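Local coordinates for leucyl-trna synthetase (Plasmodium falciparum, PDB 5FOC), which probably attaches leucine to its cognate tRNA at the expense of ATP and, through the editing domain that makes up this chain, hydrolyses mischarged aminoacyl-tRNA, at residues I141-Y146 with P242-K247. The protein carries 2 engineered substitutions. Sequence-based numbering, arbitrary orientation.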
ATOM      1  N   ILE A 141      -3.555  -4.703   3.299  1.00 17.64           N
ATOM      2  CA  ILE A 141      -2.316  -5.265   3.837  1.00 20.08           C
ATOM      3  C   ILE A 141      -2.564  -6.686   4.283  1.00 18.71           C
ATOM      4  O   ILE A 141      -3.696  -7.064   4.569  1.00 20.95           O
ATOM      5  CB  ILE A 141      -1.775  -4.385   4.991  1.00 20.77           C
ATOM      6  CG1 ILE A 141      -0.313  -4.611   5.257  1.00 22.73           C
ATOM      7  CG2 ILE A 141      -2.577  -4.581   6.264  1.00 23.53           C
ATOM      8  CD1 ILE A 141       0.348  -3.553   6.134  1.00 25.24           C
ATOM      9  N   ASN A 142      -1.520  -7.529   4.249  1.00 19.34           N
ATOM     10  CA  ASN A 142      -1.702  -8.867   4.754  1.00 20.15           C
ATOM     11  C   ASN A 142      -1.543  -8.868   6.260  1.00 19.89           C
ATOM     12  O   ASN A 142      -0.462  -8.589   6.725  1.00 23.38           O
ATOM     13  CB  ASN A 142      -0.725  -9.843   4.083  1.00 23.02           C
ATOM     14  CG  ASN A 142      -0.997 -11.290   4.437  1.00 24.53           C
ATOM     15  OD1 ASN A 142      -1.379 -11.637   5.540  1.00 25.35           O
ATOM     16  ND2 ASN A 142      -0.790 -12.163   3.464  1.00 23.47           N
ATOM     17  N   PRO A 143      -2.632  -9.137   7.020  1.00 20.33           N
ATOM     18  CA  PRO A 143      -2.567  -8.956   8.489  1.00 21.22           C
ATOM     19  C   PRO A 143      -1.647  -9.969   9.204  1.00 22.32           C
ATOM     20  O   PRO A 143      -1.148  -9.715  10.290  1.00 24.53           O
ATOM     21  CB  PRO A 143      -4.032  -9.158   8.903  1.00 20.90           C
ATOM     22  CG  PRO A 143      -4.589 -10.096   7.872  1.00 22.58           C
ATOM     23  CD  PRO A 143      -3.942  -9.665   6.599  1.00 23.01           C
ATOM     24  N   ASN A 144      -1.360 -11.093   8.545  1.00 23.80           N
ATOM     25  CA  ASN A 144      -0.636 -12.190   9.143  1.00 25.50           C
ATOM     26  C   ASN A 144       0.863 -12.181   8.881  1.00 24.18           C
ATOM     27  O   ASN A 144       1.564 -13.086   9.338  1.00 28.94           O
ATOM     28  CB  ASN A 144      -1.279 -13.498   8.629  1.00 27.92           C
ATOM     29  CG  ASN A 144      -2.701 -13.661   9.158  1.00 31.66           C
ATOM     30  OD1 ASN A 144      -2.954 -13.353  10.304  1.00 34.25           O
ATOM     31  ND2 ASN A 144      -3.614 -14.117   8.338  1.00 35.13           N
ATOM     32  N   GLU A 145       1.346 -11.203   8.117  1.00 24.15           N
ATOM     33  CA  GLU A 145       2.745 -11.153   7.673  1.00 23.56           C
ATOM     34  C   GLU A 145       3.413  -9.901   8.216  1.00 21.44           C
ATOM     35  O   GLU A 145       2.746  -8.871   8.494  1.00 23.29           O
ATOM     36  CB  GLU A 145       2.811 -11.160   6.146  1.00 25.70           C
ATOM     37  CG  GLU A 145       2.120 -12.366   5.514  1.00 25.74           C
ATOM     38  CD  GLU A 145       2.829 -13.689   5.702  1.00 31.99           C
ATOM     39  OE1 GLU A 145       3.994 -13.743   6.123  1.00 32.76           O
ATOM     40  OE2 GLU A 145       2.184 -14.714   5.415  1.00 38.87           O
ATOM     41  N   TYR A 146       4.714  -9.989   8.370  1.00 23.61           N
ATOM     42  CA  TYR A 146       5.553  -8.885   8.757  1.00 26.27           C
ATOM     43  C   TYR A 146       5.805  -7.861   7.656  1.00 22.31           C
ATOM     44  O   TYR A 146       6.043  -8.178   6.499  1.00 25.44           O
ATOM     45  CB  TYR A 146       6.889  -9.399   9.255  1.00 27.14           C
ATOM     46  CG  TYR A 146       6.837 -10.017  10.615  1.00 29.19           C
ATOM     47  CD1 TYR A 146       6.636  -9.216  11.730  1.00 23.73           C
ATOM     48  CD2 TYR A 146       7.041 -11.367  10.820  1.00 31.93           C
ATOM     49  CE1 TYR A 146       6.584  -9.766  12.993  1.00 30.79           C
ATOM     50  CE2 TYR A 146       7.016 -11.929  12.085  1.00 29.21           C
ATOM     51  CZ  TYR A 146       6.794 -11.087  13.178  1.00 33.16           C
ATOM     52  OH  TYR A 146       6.783 -11.639  14.415  1.00 45.74           O
ATOM     53  N   PRO A 242      -7.600  -5.649   6.191  1.00 18.34           N
ATOM     54  CA  PRO A 242      -6.866  -6.911   6.004  1.00 19.35           C
ATOM     55  C   PRO A 242      -7.303  -7.702   4.772  1.00 21.23           C
ATOM     56  O   PRO A 242      -8.471  -7.904   4.542  1.00 22.30           O
ATOM     57  CB  PRO A 242      -7.177  -7.672   7.271  1.00 22.35           C
ATOM     58  CG  PRO A 242      -8.574  -7.249   7.598  1.00 22.31           C
ATOM     59  CD  PRO A 242      -8.623  -5.779   7.256  1.00 21.49           C
ATOM     60  N   MET A 243      -6.296  -8.172   4.005  1.00 20.02           N
ATOM     61  CA  MET A 243      -6.538  -9.036   2.845  1.00 21.10           C
ATOM     62  C   MET A 243      -5.511 -10.153   2.941  1.00 21.36           C
ATOM     63  O   MET A 243      -4.326  -9.930   2.702  1.00 23.58           O
ATOM     64  CB  MET A 243      -6.428  -8.239   1.571  1.00 19.83           C
ATOM     65  CG  MET A 243      -6.577  -9.065   0.275  1.00 21.08           C
ATOM     66  SD  MET A 243      -6.321  -8.097  -1.238  1.00 26.19           S
ATOM     67  CE  MET A 243      -7.965  -7.910  -1.889  1.00 30.36           C
ATOM     68  N   THR A 244      -5.970 -11.338   3.369  1.00 23.28           N
ATOM     69  CA  THR A 244      -5.066 -12.482   3.619  1.00 22.06           C
ATOM     70  C   THR A 244      -4.530 -13.122   2.368  1.00 24.34           C
ATOM     71  O   THR A 244      -3.624 -13.937   2.476  1.00 26.97           O
ATOM     72  CB  THR A 244      -5.735 -13.577   4.466  1.00 24.40           C
ATOM     73  OG1 THR A 244      -6.906 -14.095   3.794  1.00 27.72           O
ATOM     74  CG2 THR A 244      -6.089 -13.000   5.813  1.00 25.19           C
ATOM     75  N   THR A 245      -5.081 -12.770   1.208  1.00 23.34           N
ATOM     76  CA  THR A 245      -4.674 -13.393  -0.091  1.00 21.82           C
ATOM     77  C   THR A 245      -3.503 -12.649  -0.710  1.00 22.63           C
ATOM     78  O   THR A 245      -2.961 -13.095  -1.708  1.00 27.54           O
ATOM     79  CB  THR A 245      -5.828 -13.345  -1.096  1.00 24.84           C
ATOM     80  OG1 THR A 245      -6.367 -11.995  -1.105  1.00 27.07           O
ATOM     81  CG2 THR A 245      -6.895 -14.303  -0.703  1.00 29.28           C
ATOM     82  N   ILE A 246      -3.107 -11.507  -0.158  1.00 22.95           N
ATOM     83  CA  ILE A 246      -1.899 -10.804  -0.622  1.00 19.40           C
ATOM     84  C   ILE A 246      -0.682 -11.752  -0.531  1.00 21.22           C
ATOM     85  O   ILE A 246      -0.390 -12.298   0.523  1.00 22.71           O
ATOM     86  CB  ILE A 246      -1.641  -9.511   0.180  1.00 20.36           C
ATOM     87  CG1 ILE A 246      -2.681  -8.510  -0.258  1.00 19.05           C
ATOM     88  CG2 ILE A 246      -0.227  -8.995  -0.033  1.00 21.55           C
ATOM     89  CD1 ILE A 246      -2.714  -7.303   0.664  1.00 18.54           C
ATOM     90  N   LYS A 247      -0.007 -11.956  -1.666  1.00 23.58           N
ATOM     91  CA  LYS A 247       1.152 -12.832  -1.709  1.00 25.97           C
ATOM     92  C   LYS A 247       2.433 -12.081  -1.382  1.00 25.49           C
ATOM     93  O   LYS A 247       2.763 -11.082  -2.033  1.00 28.37           O
ATOM     94  CB  LYS A 247       1.287 -13.445  -3.126  1.00 25.45           C
ATOM     95  CG  LYS A 247       0.152 -14.384  -3.522  1.00 34.98           C
ATOM     96  CD  LYS A 247       0.054 -15.634  -2.633  1.00 41.89           C
ATOM     97  CE  LYS A 247      -1.212 -16.464  -2.901  1.00 41.19           C
ATOM     98  NZ  LYS A 247      -2.444 -15.727  -2.415  1.00 43.49           N
TER
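Ile-141 and Pro-242 form the last parallel beta bridge between strands 138-141 and 238-242 of the editing domain's mixed sheet, and Met-243 N donates a 2.9 Å hydrogen bond to Ile-141 O. Beyond this point both strands run out of the sheet into type I turns, Asn-142 to Glu-145 and Met-243 to Ile-246, which pack against each other.

Asn-142 supplies the side-chain hydrogen bond between the turns. With CG anti to the backbone N (chi1 -172°), its amide reaches across to the second turn, where Asn-142 ND2 donates to Ile-246 O at 3.0 Å. That oxygen lies close to the amide plane, and the donor meets it in the carbonyl plane, on a lone pair. The other end of the amide serves its own loop: Asn-142 OD1 accepts from Asn-144 N at 3.1 Å, making an Asx turn. Bonds at both ends should fix the rotation of this buried side chain.

The side chains of Pro-143 and Pro-242 meet at about a right angle, with Pro-143 CG 3.6 Å from Pro-242 CB; Tyr-283 touches both. Thr-244 extends this apolar patch by its methyl, since Thr-244 CG2 lies 3.9 Å from Pro-143 CG, while OG1 turns to a hydrogen bond with Tyr-320 OH. Asn-144 ND2 lies 3.7 Å from Thr-244 CG2, the two side chains crossing at a slant. Ile-246 packs on strand 138-141, touching Phe-140, and Ile-246 CD1 comes to 3.7 Å from Ile-141 C.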